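Local structure of PHB depolymerase (Penicillium funiculosum, 2D81) at residues 3-8 with 313-318; 174-179 with 252-257; 186-191 with 207-212; 223-228 with 259-264. The protein hydrolyses ester bonds of the polyester poly(3-hydroxybutyrate), acting as a fungal depolymerase with an alpha/beta hydrolase fold. All blocks are in the same frame, centred on the assembly; numbering follows the deposited sequence.

In the fold
Contacts 2, 3 and 4 all reach the central mixed sheet, in which strands 221-227, 256-260, 205-210 and 187-192 are successive neighbours; contact 1 packs against these strands and joins the two chain ends. Contact 4 is the innermost, its centre about 7 Å from the centre of the chain, against about 18 to 21 Å for the other three. It also lies near the substrate site, the His228 side chain being about 9 Å from the bound hydroxybutyrate trimer. Contacts 3 and 4, with centres about 12 Å apart, share a probable hydrogen bond from Tyr260 N to Tyr207 O, 2.7 Å. Contact 2 meets contact 3 where Asp252 OD2 lies 2.5 Å from Tyr209 OH, probably hydrogen-bonded.

Contact 1 of 4, residues 3-8 with 313-318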
loop_
_atom_site.group_PDB
_atom_site.type_symbol
_atom_site.label_atom_id
_atom_site.label_comp_id
_atom_site.label_asym_id
_atom_site.label_seq_id
_atom_site.Cartn_x
_atom_site.Cartn_y
_atom_site.Cartn_z
ATOM N N LEU A 3 -16.518 2.849 -11.582
ATOM C CA LEU A 3 -15.631 1.715 -11.345
ATOM C C LEU A 3 -16.367 0.418 -11.691
ATOM O O LEU A 3 -17.412 0.119 -11.113
ATOM C CB LEU A 3 -15.203 1.697 -9.874
ATOM C CG LEU A 3 -14.278 0.579 -9.390
ATOM C CD1 LEU A 3 -12.945 0.646 -10.128
ATOM C CD2 LEU A 3 -14.057 0.728 -7.889
ATOM N N PRO A 4 -15.829 -0.366 -12.641
ATOM C CA PRO A 4 -16.450 -1.629 -13.057
ATOM C C PRO A 4 -16.358 -2.755 -12.032
ATOM O O PRO A 4 -15.466 -2.775 -11.179
ATOM C CB PRO A 4 -15.697 -1.982 -14.344
ATOM C CG PRO A 4 -15.191 -0.658 -14.836
ATOM C CD PRO A 4 -14.733 -0.013 -13.556
ATOM N N ALA A 5 -17.295 -3.693 -12.131
ATOM C CA ALA A 5 -17.181 -4.979 -11.460
ATOM C C ALA A 5 -16.467 -5.943 -12.400
ATOM O O ALA A 5 -16.763 -5.989 -13.598
ATOM C CB ALA A 5 -18.568 -5.517 -11.114
ATOM N N PHE A 6 -15.521 -6.703 -11.859
ATOM C CA PHE A 6 -14.786 -7.683 -12.649
ATOM C C PHE A 6 -14.920 -9.082 -12.061
ATOM O O PHE A 6 -15.387 -9.250 -10.934
ATOM C CB PHE A 6 -13.306 -7.298 -12.730
ATOM C CG PHE A 6 -13.042 -6.076 -13.559
ATOM C CD1 PHE A 6 -13.074 -4.809 -12.987
ATOM C CD2 PHE A 6 -12.778 -6.193 -14.917
ATOM C CE1 PHE A 6 -12.846 -3.673 -13.763
ATOM C CE2 PHE A 6 -12.549 -5.064 -15.701
ATOM C CZ PHE A 6 -12.582 -3.803 -15.122
ATOM N N ASN A 7 -14.513 -10.087 -12.830
ATOM C CA ASN A 7 -14.548 -11.455 -12.342
ATOM C C ASN A 7 -13.294 -11.700 -11.519
ATOM O O ASN A 7 -12.329 -12.312 -11.986
ATOM C CB ASN A 7 -14.620 -12.449 -13.505
ATOM C CG ASN A 7 -14.834 -13.874 -13.032
ATOM O OD1 ASN A 7 -15.029 -14.118 -11.841
ATOM N ND2 ASN A 7 -14.810 -14.821 -13.963
ATOM N N VAL A 8 -13.316 -11.196 -10.292
ATOM C CA VAL A 8 -12.191 -11.330 -9.377
ATOM C C VAL A 8 -12.633 -12.110 -8.149
ATOM O O VAL A 8 -13.648 -11.787 -7.532
ATOM C CB VAL A 8 -11.674 -9.946 -8.932
ATOM C CG1 VAL A 8 -10.591 -10.109 -7.874
ATOM C CG2 VAL A 8 -11.129 -9.183 -10.135
ATOM N N ILE A 313 -15.044 -4.039 -7.283
ATOM C CA ILE A 313 -14.300 -4.816 -8.265
ATOM C C ILE A 313 -14.552 -6.318 -8.132
ATOM O O ILE A 313 -14.687 -7.013 -9.136
ATOM C CB ILE A 313 -12.788 -4.540 -8.152
ATOM C CG1 ILE A 313 -12.497 -3.104 -8.605
ATOM C CG2 ILE A 313 -12.000 -5.545 -8.989
ATOM C CD1 ILE A 313 -11.091 -2.623 -8.312
ATOM N N VAL A 314 -14.618 -6.823 -6.904
ATOM C CA VAL A 314 -14.780 -8.263 -6.714
ATOM C C VAL A 314 -16.240 -8.697 -6.806
ATOM O O VAL A 314 -16.538 -9.891 -6.793
ATOM C CB VAL A 314 -14.211 -8.730 -5.353
ATOM C CG1 VAL A 314 -12.758 -8.307 -5.229
ATOM C CG2 VAL A 314 -15.041 -8.162 -4.212
ATOM N N SER A 315 -17.145 -7.728 -6.904
ATOM C CA SER A 315 -18.576 -8.032 -6.935
ATOM C C SER A 315 -18.978 -8.713 -8.240
ATOM O O SER A 315 -20.111 -9.175 -8.386
ATOM C CB SER A 315 -19.401 -6.754 -6.759
ATOM O OG SER A 315 -19.348 -5.943 -7.920
ATOM N N GLY A 316 -18.047 -8.775 -9.187
ATOM C CA GLY A 316 -18.331 -9.430 -10.450
ATOM C C GLY A 316 -17.879 -10.878 -10.495
ATOM O O GLY A 316 -17.959 -11.521 -11.543
ATOM N N PHE A 317 -17.401 -11.398 -9.367
ATOM C CA PHE A 317 -16.932 -12.781 -9.314
ATOM C C PHE A 317 -18.039 -13.722 -9.773
ATOM O O PHE A 317 -19.175 -13.628 -9.310
ATOM C CB PHE A 317 -16.497 -13.141 -7.888
ATOM C CG PHE A 317 -15.965 -14.543 -7.749
ATOM C CD1 PHE A 317 -14.949 -15.003 -8.582
ATOM C CD2 PHE A 317 -16.468 -15.397 -6.772
ATOM C CE1 PHE A 317 -14.442 -16.293 -8.446
ATOM C CE2 PHE A 317 -15.967 -16.694 -6.626
ATOM C CZ PHE A 317 -14.952 -17.142 -7.464
ATOM N N GLN A 318 -17.701 -14.630 -10.684
ATOM C CA GLN A 318 -18.693 -15.528 -11.264
ATOM C C GLN A 318 -18.571 -16.951 -10.722
ATOM O O GLN A 318 -17.683 -17.189 -9.876
ATOM C CB GLN A 318 -18.561 -15.522 -12.790
ATOM C CG GLN A 318 -18.875 -14.165 -13.415
ATOM C CD GLN A 318 -18.646 -14.134 -14.914
ATOM O OE1 GLN A 318 -19.156 -14.978 -15.648
ATOM N NE2 GLN A 318 -17.883 -13.150 -15.377
ATOM O OXT GLN A 318 -19.372 -17.814 -11.144
#
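Phe6 and Asn7 fasten the N-terminal loop to the type I beta turn, Val314 to Phe317, that follows helix 301-314. The two chain ends therefore meet, consistent with a circularly permuted alpha/beta hydrolase fold. The first tie is backbone: Phe6 N donates to Ile313 O (2.9 Å, 160° at the hydrogen). The second runs through Asn7, whose side chain can be followed outward. Its CB lies 3.8 Å from Gln318 NE2. With chi1 at -173°, CG extends away from the backbone N and carries the amide over to the C-terminal residue. There OD1 accepts from Gln318 N at 3.0 Å, the donor standing 55° out of the carbonyl plane, while Phe317 CD1 also approaches OD1, at 3.4 Å. ND2, on the other branch of the amide, crosses the Gln318 side chain at about a right angle and is hydrogen-bonded to Gly217 O, so one amide links three parts of the chain. Replacing Asn7 by a leucine would probably leave Gln318 N and Gly217 O without these partners and set the C-terminal residue free to move. Between the two ties the backbones run very close: Gly316 CA is 3.0 Å from Phe6 O, and a CB on Gly316 would strike that oxygen. The apolar half faces the sheet. Leu3 crosses Ile313 at about a right angle, its CD1 4.1 Å from Ile313 CG1, and the two branches of Val8 divide their work: CG2 meets Ile313 CG2 at 3.9 Å, whereas CG1 meets Val314 CG1, also at 3.9 Å.

Contact 2 of 4, residues 174-179 with 252-257; sequences GSLNAR and DTNNMI
Asn254 grips the backbone of Asn177 at two points. Its OD1 accepts from Asn177 N at 2.6 Å, in the carbonyl plane and on a lone pair, and its ND2 donates to Asn177 O at 3.0 Å along a nearly straight line (170°). A single side-chain amide thus serves both polar groups of one residue, much as a neighbouring strand would. Asn177 replies with its own amide, ND2 reaching Thr253 O at 3.0 Å; the two amide planes are only 15° apart. Next to them Thr253 OG1 donates to Ala178 O at 2.7 Å. An alanine in place of Asn254 would probably leave Asn177 N and O without these mates and the loop less firmly held to the turn. This polar cluster is close-packed, with Leu176 CD2 lying 3.6 Å from Asn254 OD1. The apolar flank is looser: Leu176 CD2 only just reaches Met256 CE at 4.5 Å. Asn177 and Ala178 lie on the solvent side. The contact joins the loop leaving helix 164-173 to the turn between helix 247-251 and strand 256-260. Trp250 O of helix 247-251 also accepts a hydrogen bond from Asn254 ND2, and Leu169 of helix 164-173 packs on both Leu176 and Met256.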
loop_
_atom_site.group_PDB
_atom_site.type_symbol
_atom_site.label_atom_id
_atom_site.label_comp_id
_atom_site.label_asym_id
_atom_site.label_seq_id
_atom_site.Cartn_x
_atom_site.Cartn_y
_atom_site.Cartn_z
ATOM N N GLY A 174 2.767 -16.348 -4.318
ATOM C CA GLY A 174 3.533 -17.557 -4.562
ATOM C C GLY A 174 4.083 -17.569 -5.972
ATOM O O GLY A 174 4.636 -16.570 -6.437
ATOM N N SER A 175 3.941 -18.694 -6.659
ATOM C CA SER A 175 4.370 -18.770 -8.045
ATOM C C SER A 175 3.644 -17.695 -8.847
ATOM O O SER A 175 2.481 -17.386 -8.579
ATOM C CB SER A 175 4.067 -20.157 -8.623
ATOM O OG SER A 175 2.707 -20.511 -8.427
ATOM N N LEU A 176 4.354 -17.105 -9.798
ATOM C CA LEU A 176 3.752 -16.258 -10.819
ATOM C C LEU A 176 4.449 -16.544 -12.137
ATOM O O LEU A 176 5.613 -16.948 -12.152
ATOM C CB LEU A 176 3.922 -14.777 -10.466
ATOM C CG LEU A 176 3.114 -14.255 -9.277
ATOM C CD1 LEU A 176 3.385 -12.767 -9.081
ATOM C CD2 LEU A 176 1.634 -14.496 -9.527
ATOM N N ASN A 177 3.737 -16.339 -13.241
ATOM C CA ASN A 177 4.346 -16.431 -14.560
ATOM C C ASN A 177 5.275 -15.243 -14.770
ATOM O O ASN A 177 5.073 -14.175 -14.187
ATOM C CB ASN A 177 3.270 -16.442 -15.649
ATOM C CG ASN A 177 2.276 -17.571 -15.475
ATOM O OD1 ASN A 177 2.658 -18.715 -15.223
ATOM N ND2 ASN A 177 0.993 -17.259 -15.619
ATOM N N ALA A 178 6.294 -15.437 -15.603
ATOM C CA ALA A 178 7.275 -14.396 -15.877
ATOM C C ALA A 178 6.590 -13.094 -16.274
ATOM O O ALA A 178 5.588 -13.100 -16.992
ATOM C CB ALA A 178 8.212 -14.850 -16.982
ATOM N N ARG A 179 7.134 -11.978 -15.804
ATOM C CA ARG A 179 6.564 -10.672 -16.104
ATOM C C ARG A 179 6.690 -10.359 -17.588
ATOM O O ARG A 179 7.565 -10.890 -18.273
ATOM C CB ARG A 179 7.274 -9.586 -15.301
ATOM C CG ARG A 179 8.734 -9.408 -15.678
ATOM C CD ARG A 179 9.376 -8.289 -14.876
ATOM N NE ARG A 179 10.802 -8.180 -15.164
ATOM C CZ ARG A 179 11.610 -7.280 -14.614
ATOM N NH1 ARG A 179 11.135 -6.401 -13.743
ATOM N NH2 ARG A 179 12.897 -7.261 -14.937
ATOM N N ASP A 252 0.238 -8.387 -15.828
ATOM C CA ASP A 252 -0.199 -8.582 -17.209
ATOM C C ASP A 252 -0.198 -10.049 -17.622
ATOM O O ASP A 252 -0.973 -10.457 -18.486
ATOM C CB ASP A 252 0.695 -7.798 -18.172
ATOM C CG ASP A 252 0.030 -7.561 -19.513
ATOM O OD1 ASP A 252 0.680 -7.763 -20.559
ATOM O OD2 ASP A 252 -1.148 -7.166 -19.515
ATOM N N THR A 253 0.677 -10.836 -17.008
ATOM C CA THR A 253 0.813 -12.239 -17.382
ATOM C C THR A 253 0.248 -13.183 -16.322
ATOM O O THR A 253 0.446 -14.396 -16.394
ATOM C CB THR A 253 2.290 -12.600 -17.627
ATOM O OG1 THR A 253 3.058 -12.297 -16.454
ATOM C CG2 THR A 253 2.838 -11.815 -18.809
ATOM N N ASN A 254 -0.464 -12.627 -15.346
ATOM C CA ASN A 254 -0.928 -13.410 -14.205
ATOM C C ASN A 254 -2.374 -13.129 -13.812
ATOM O O ASN A 254 -2.750 -13.280 -12.648
ATOM C CB ASN A 254 -0.004 -13.173 -13.006
ATOM C CG ASN A 254 1.333 -13.862 -13.163
ATOM O OD1 ASN A 254 1.430 -15.081 -13.025
ATOM N ND2 ASN A 254 2.371 -13.090 -13.468
ATOM N N ASN A 255 -3.185 -12.741 -14.790
ATOM C CA ASN A 255 -4.617 -12.547 -14.574
ATOM C C ASN A 255 -4.862 -11.721 -13.322
ATOM O O ASN A 255 -5.683 -12.083 -12.480
ATOM C CB ASN A 255 -5.324 -13.895 -14.434
ATOM C CG ASN A 255 -5.166 -14.767 -15.659
ATOM O OD1 ASN A 255 -5.400 -14.324 -16.782
ATOM N ND2 ASN A 255 -4.777 -16.020 -15.450
ATOM N N MET A 256 -4.137 -10.617 -13.202
ATOM C CA MET A 256 -4.193 -9.794 -12.000
ATOM C C MET A 256 -4.514 -8.348 -12.365
ATOM O O MET A 256 -3.886 -7.771 -13.250
ATOM C CB MET A 256 -2.850 -9.854 -11.269
ATOM C CG MET A 256 -2.829 -9.151 -9.923
ATOM S SD MET A 256 -1.178 -9.169 -9.209
ATOM C CE MET A 256 -0.981 -10.943 -8.876
ATOM N N ILE A 257 -5.501 -7.775 -11.682
ATOM C CA ILE A 257 -5.791 -6.351 -11.792
ATOM C C ILE A 257 -5.024 -5.609 -10.695
ATOM O O ILE A 257 -4.943 -6.080 -9.560
ATOM C CB ILE A 257 -7.308 -6.089 -11.632
ATOM C CG1 ILE A 257 -8.068 -6.735 -12.797
ATOM C CG2 ILE A 257 -7.587 -4.592 -11.572
ATOM C CD1 ILE A 257 -9.586 -6.621 -12.684
#

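Contact 3 of 4, residues 186-191 with 207-212; sequences GSVLSF and YLYVPQ
Three rings frame this strand pair. Tyr209 meets Val188 at its edge, CG2 lying near the ring plane 4.0 Å from CD1, and its hydroxyl continues past the strand end to accept from Gly186 N at 3.0 Å. With CG opposite the backbone N (chi1 179°), the ring runs along the strand toward that glycine. Tyr207 is touched obliquely by Val188 CG1 and by Ser190 CB, the latter 3.7 Å from CE2, and its ring also stacks with Tyr234. Phe191 turns to the other face, where its CD2 is 3.5 Å from Leu208 CD2, the side chains crossing at about a right angle. Val188, Ser190, Tyr207 and Tyr209 share one face of the sheet; Ser187, Leu189, Leu208 and Val210 share the opposite one, with Leu189 CD1 3.8 Å from Val210 CG2. The strands are antiparallel, at 149° between their directions. Ser187 with Val210 and Leu189 with Leu208 form the hydrogen-bonded pairs, as in Val210 N to Ser187 O (2.9 Å, 176°) and Leu189 N to Leu208 O (2.8 Å). At the end of the pairing, a CB on Gly186 would collide with Val210 O. In this chain strand 187-192 ends the sheet. Chemically, the buried phenol of Tyr209 is held twice: besides accepting from Gly186 N it is hydrogen-bonded to Asp252 OD2, a carboxylate that would be expected to polarise the hydroxyl and strengthen it as an acceptor.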
loop_
_atom_site.group_PDB
_atom_site.type_symbol
_atom_site.label_atom_id
_atom_site.label_comp_id
_atom_site.label_asym_id
_atom_site.label_seq_id
_atom_site.Cartn_x
_atom_site.Cartn_y
_atom_site.Cartn_z
ATOM N N GLY A 186 -2.989 -4.890 -21.726
ATOM C CA GLY A 186 -4.199 -4.270 -21.216
ATOM C C GLY A 186 -4.185 -2.756 -21.206
ATOM O O GLY A 186 -3.397 -2.121 -21.906
ATOM N N SER A 187 -5.070 -2.179 -20.402
ATOM C CA SER A 187 -5.250 -0.735 -20.361
ATOM C C SER A 187 -5.266 -0.236 -18.923
ATOM O O SER A 187 -5.620 -0.974 -18.002
ATOM C CB SER A 187 -6.567 -0.355 -21.043
ATOM O OG SER A 187 -6.601 -0.821 -22.381
ATOM N N VAL A 188 -4.873 1.018 -18.738
ATOM C CA VAL A 188 -5.108 1.713 -17.480
ATOM C C VAL A 188 -6.435 2.455 -17.571
ATOM O O VAL A 188 -6.609 3.335 -18.415
ATOM C CB VAL A 188 -3.985 2.728 -17.180
ATOM C CG1 VAL A 188 -4.319 3.516 -15.919
ATOM C CG2 VAL A 188 -2.659 2.000 -17.022
ATOM N N LEU A 189 -7.371 2.084 -16.707
ATOM C CA LEU A 189 -8.681 2.714 -16.684
ATOM C C LEU A 189 -8.699 3.785 -15.596
ATOM O O LEU A 189 -7.965 3.692 -14.611
ATOM C CB LEU A 189 -9.765 1.668 -16.399
ATOM C CG LEU A 189 -9.857 0.465 -17.345
ATOM C CD1 LEU A 189 -10.914 -0.502 -16.835
ATOM C CD2 LEU A 189 -10.198 0.934 -18.750
ATOM N N SER A 190 -9.529 4.803 -15.786
ATOM C CA SER A 190 -9.765 5.796 -14.746
ATOM C C SER A 190 -11.199 5.671 -14.252
ATOM O O SER A 190 -12.089 5.273 -15.003
ATOM C CB SER A 190 -9.522 7.205 -15.290
ATOM O OG SER A 190 -10.420 7.504 -16.342
ATOM N N PHE A 191 -11.420 6.004 -12.986
ATOM C CA PHE A 191 -12.762 5.956 -12.417
ATOM C C PHE A 191 -12.926 7.043 -11.364
ATOM O O PHE A 191 -11.943 7.529 -10.801
ATOM C CB PHE A 191 -13.024 4.574 -11.805
ATOM C CG PHE A 191 -12.211 4.286 -10.573
ATOM C CD1 PHE A 191 -12.684 4.640 -9.313
ATOM C CD2 PHE A 191 -10.967 3.674 -10.673
ATOM C CE1 PHE A 191 -11.928 4.387 -8.167
ATOM C CE2 PHE A 191 -10.203 3.418 -9.534
ATOM C CZ PHE A 191 -10.686 3.776 -8.280
ATOM N N TYR A 207 -7.286 5.069 -10.535
ATOM C CA TYR A 207 -6.897 4.292 -11.706
ATOM C C TYR A 207 -6.773 2.809 -11.390
ATOM O O TYR A 207 -6.622 2.421 -10.230
ATOM C CB TYR A 207 -5.568 4.806 -12.265
ATOM C CG TYR A 207 -5.623 6.246 -12.706
ATOM C CD1 TYR A 207 -5.490 7.286 -11.784
ATOM C CD2 TYR A 207 -5.860 6.574 -14.038
ATOM C CE1 TYR A 207 -5.596 8.614 -12.183
ATOM C CE2 TYR A 207 -5.968 7.898 -14.446
ATOM C CZ TYR A 207 -5.836 8.912 -13.516
ATOM O OH TYR A 207 -5.964 10.220 -13.917
ATOM N N LEU A 208 -6.849 1.980 -12.427
ATOM C CA LEU A 208 -6.571 0.556 -12.284
ATOM C C LEU A 208 -6.031 -0.005 -13.587
ATOM O O LEU A 208 -6.495 0.363 -14.671
ATOM C CB LEU A 208 -7.834 -0.219 -11.874
ATOM C CG LEU A 208 -9.047 -0.221 -12.812
ATOM C CD1 LEU A 208 -9.939 -1.420 -12.498
ATOM C CD2 LEU A 208 -9.819 1.076 -12.662
ATOM N N TYR A 209 -5.043 -0.888 -13.482
ATOM C CA TYR A 209 -4.536 -1.582 -14.654
ATOM C C TYR A 209 -5.261 -2.904 -14.834
ATOM O O TYR A 209 -5.298 -3.729 -13.919
ATOM C CB TYR A 209 -3.036 -1.853 -14.537
ATOM C CG TYR A 209 -2.523 -2.601 -15.740
ATOM C CD1 TYR A 209 -2.501 -1.997 -16.996
ATOM C CD2 TYR A 209 -2.163 -3.944 -15.649
ATOM C CE1 TYR A 209 -2.144 -2.713 -18.135
ATOM C CE2 TYR A 209 -1.803 -4.674 -16.785
ATOM C CZ TYR A 209 -1.800 -4.047 -18.023
ATOM O OH TYR A 209 -1.471 -4.756 -19.154
ATOM N N VAL A 210 -5.833 -3.100 -16.019
ATOM C CA VAL A 210 -6.588 -4.313 -16.315
ATOM C C VAL A 210 -5.977 -5.054 -17.499
ATOM O O VAL A 210 -6.056 -4.591 -18.638
ATOM C CB VAL A 210 -8.065 -3.987 -16.655
ATOM C CG1 VAL A 210 -8.822 -5.269 -16.985
ATOM C CG2 VAL A 210 -8.729 -3.274 -15.482
ATOM N N PRO A 211 -5.348 -6.214 -17.244
ATOM C CA PRO A 211 -4.735 -7.002 -18.321
ATOM C C PRO A 211 -5.817 -7.429 -19.306
ATOM O O PRO A 211 -6.992 -7.485 -18.950
ATOM C CB PRO A 211 -4.144 -8.202 -17.578
ATOM C CG PRO A 211 -3.849 -7.649 -16.215
ATOM C CD PRO A 211 -5.078 -6.824 -15.931
ATOM N N GLN A 212 -5.427 -7.734 -20.540
ATOM C CA GLN A 212 -6.393 -8.177 -21.540
ATOM C C GLN A 212 -7.213 -9.359 -21.026
ATOM O O GLN A 212 -8.422 -9.436 -21.257
ATOM C CB GLN A 212 -5.675 -8.571 -22.834
ATOM C CG GLN A 212 -6.607 -9.087 -23.922
ATOM C CD GLN A 212 -7.687 -8.084 -24.286
ATOM O OE1 GLN A 212 -7.394 -6.963 -24.703
ATOM N NE2 GLN A 212 -8.946 -8.485 -24.131
#

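Contact 4 of 4, residues 223-228 with 259-264; sequences LHVALH and LYPQAI
His228 takes the straightest bond here: Ala263 N donates to its NE2 at 3.0 Å and 175°, with the donor only 3° out of the ring plane. The side chain leaves the backbone toward segment 259-264, and with CG between the backbone N and carbonyl carbon (chi1 68°) the ring presents NE2 to Ala263 N and CE1 to Ala263 CB. A water fills the place where the backbones have separated, giving hydrogen bonds to Ala226 O (2.7 Å) and Pro261 O (2.8 Å) and accepting one from His228 N (3.0 Å). Further back the strands pair directly and in parallel. Leu259 N donates to His224 O at 2.9 Å, and Ala226 N to Leu259 O at the same length. Gln262 bends back at chi2 so that NE2 reaches Tyr260 O, while its OE1 is hydrogen-bonded to Tyr234 N. Beyond the polar core come two packed faces. On one, Val225 and Leu259 lie side by side, pointing the same way, with Val225 CG2 4.0 Å from Leu259 CD2; the Pro261 ring crosses Val225 and Leu227, and helix 301-314 covers this layer through Val310 and Gln309. On the other, Ala226 CB meets Tyr260 CE2 at 3.9 Å, and the Tyr260 hydroxyl is hydrogen-bonded to Asn248 OD1. Neighbouring parallel strands 221-227 and 256-260, joined through the helices between them, form a beta-alpha-beta crossover at the buried centre of the alpha/beta hydrolase sheet.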
loop_
_atom_site.group_PDB
_atom_site.type_symbol
_atom_site.label_atom_id
_atom_site.label_comp_id
_atom_site.label_asym_id
_atom_site.label_seq_id
_atom_site.Cartn_x
_atom_site.Cartn_y
_atom_site.Cartn_z
ATOM N N LEU A 223 -6.662 -9.482 -7.473
ATOM C CA LEU A 223 -6.615 -8.035 -7.315
ATOM C C LEU A 223 -5.556 -7.627 -6.296
ATOM O O LEU A 223 -5.582 -8.072 -5.146
ATOM C CB LEU A 223 -7.980 -7.510 -6.864
ATOM C CG LEU A 223 -8.063 -6.024 -6.487
ATOM C CD1 LEU A 223 -7.812 -5.149 -7.706
ATOM C CD2 LEU A 223 -9.442 -5.731 -5.907
ATOM N N HIS A 224 -4.629 -6.780 -6.727
ATOM C CA HIS A 224 -3.665 -6.168 -5.821
ATOM C C HIS A 224 -3.876 -4.659 -5.823
ATOM O O HIS A 224 -3.952 -4.034 -6.884
ATOM C CB HIS A 224 -2.234 -6.478 -6.269
ATOM C CG HIS A 224 -1.182 -6.002 -5.315
ATOM N ND1 HIS A 224 -0.939 -6.618 -4.106
ATOM C CD2 HIS A 224 -0.319 -4.959 -5.385
ATOM C CE1 HIS A 224 0.028 -5.978 -3.474
ATOM N NE2 HIS A 224 0.421 -4.967 -4.229
ATOM N N VAL A 225 -3.974 -4.084 -4.630
ATOM C CA VAL A 225 -4.082 -2.641 -4.475
ATOM C C VAL A 225 -2.692 -2.087 -4.179
ATOM O O VAL A 225 -2.044 -2.507 -3.221
ATOM C CB VAL A 225 -5.031 -2.288 -3.307
ATOM C CG1 VAL A 225 -5.179 -0.775 -3.182
ATOM C CG2 VAL A 225 -6.388 -2.941 -3.531
ATOM N N ALA A 226 -2.233 -1.158 -5.012
ATOM C CA ALA A 226 -0.909 -0.564 -4.837
ATOM C C ALA A 226 -1.025 0.917 -4.477
ATOM O O ALA A 226 -1.636 1.697 -5.209
ATOM C CB ALA A 226 -0.088 -0.732 -6.114
ATOM N N LEU A 227 -0.430 1.298 -3.351
ATOM C CA LEU A 227 -0.587 2.648 -2.815
ATOM C C LEU A 227 0.676 3.502 -2.933
ATOM O O LEU A 227 1.710 3.182 -2.348
ATOM C CB LEU A 227 -1.015 2.573 -1.346
ATOM C CG LEU A 227 -2.333 1.848 -1.063
ATOM C CD1 LEU A 227 -2.510 1.693 0.440
ATOM C CD2 LEU A 227 -3.498 2.618 -1.668
ATOM N N HIS A 228 0.576 4.597 -3.681
ATOM C CA HIS A 228 1.672 5.555 -3.803
ATOM C C HIS A 228 1.984 6.204 -2.452
ATOM O O HIS A 228 1.178 6.141 -1.518
ATOM C CB HIS A 228 1.302 6.635 -4.833
ATOM C CG HIS A 228 0.196 7.546 -4.391
ATOM N ND1 HIS A 228 0.388 8.558 -3.476
ATOM C CD2 HIS A 228 -1.114 7.590 -4.732
ATOM C CE1 HIS A 228 -0.755 9.188 -3.272
ATOM N NE2 HIS A 228 -1.683 8.620 -4.021
ATOM N N LEU A 259 -5.155 -2.136 -8.656
ATOM C CA LEU A 259 -5.920 -0.927 -8.359
ATOM C C LEU A 259 -5.001 0.133 -7.768
ATOM O O LEU A 259 -4.247 -0.145 -6.833
ATOM C CB LEU A 259 -7.046 -1.242 -7.369
ATOM C CG LEU A 259 -7.827 -0.061 -6.782
ATOM C CD1 LEU A 259 -8.590 0.668 -7.889
ATOM C CD2 LEU A 259 -8.795 -0.572 -5.719
ATOM N N TYR A 260 -5.059 1.339 -8.327
ATOM C CA TYR A 260 -4.223 2.447 -7.863
ATOM C C TYR A 260 -5.055 3.619 -7.342
ATOM O O TYR A 260 -5.345 4.555 -8.089
ATOM C CB TYR A 260 -3.329 2.983 -8.993
ATOM C CG TYR A 260 -2.316 2.015 -9.561
ATOM C CD1 TYR A 260 -2.614 1.236 -10.685
ATOM C CD2 TYR A 260 -1.047 1.900 -8.997
ATOM C CE1 TYR A 260 -1.663 0.371 -11.234
ATOM C CE2 TYR A 260 -0.092 1.037 -9.537
ATOM C CZ TYR A 260 -0.406 0.278 -10.652
ATOM O OH TYR A 260 0.538 -0.574 -11.182
ATOM N N PRO A 261 -5.455 3.585 -6.062
ATOM C CA PRO A 261 -6.247 4.698 -5.519
ATOM C C PRO A 261 -5.347 5.936 -5.474
ATOM O O PRO A 261 -4.127 5.809 -5.407
ATOM C CB PRO A 261 -6.618 4.212 -4.116
ATOM C CG PRO A 261 -6.556 2.698 -4.239
ATOM C CD PRO A 261 -5.326 2.498 -5.077
ATOM N N GLN A 262 -5.937 7.128 -5.502
ATOM C CA GLN A 262 -5.133 8.349 -5.539
ATOM C C GLN A 262 -5.460 9.306 -4.402
ATOM O O GLN A 262 -6.618 9.659 -4.193
ATOM C CB GLN A 262 -5.329 9.083 -6.870
ATOM C CG GLN A 262 -4.964 8.277 -8.118
ATOM C CD GLN A 262 -3.506 7.864 -8.149
ATOM O OE1 GLN A 262 -2.614 8.662 -7.871
ATOM N NE2 GLN A 262 -3.257 6.610 -8.502
ATOM N N ALA A 263 -4.433 9.729 -3.673
ATOM C CA ALA A 263 -4.594 10.813 -2.708
ATOM C C ALA A 263 -4.459 12.143 -3.447
ATOM O O ALA A 263 -4.297 12.170 -4.666
ATOM C CB ALA A 263 -3.537 10.705 -1.606
ATOM N N ILE A 264 -4.524 13.245 -2.705
ATOM C CA ILE A 264 -4.441 14.575 -3.297
ATOM C C ILE A 264 -3.885 15.555 -2.264
ATOM O O ILE A 264 -4.146 15.424 -1.071
ATOM C CB ILE A 264 -5.850 15.062 -3.753
ATOM C CG1 ILE A 264 -5.756 16.414 -4.465
ATOM C CG2 ILE A 264 -6.772 15.183 -2.552
ATOM C CD1 ILE A 264 -5.165 16.343 -5.849
HETATM O O HOH W 1 -1.721 4.412 -5.590
#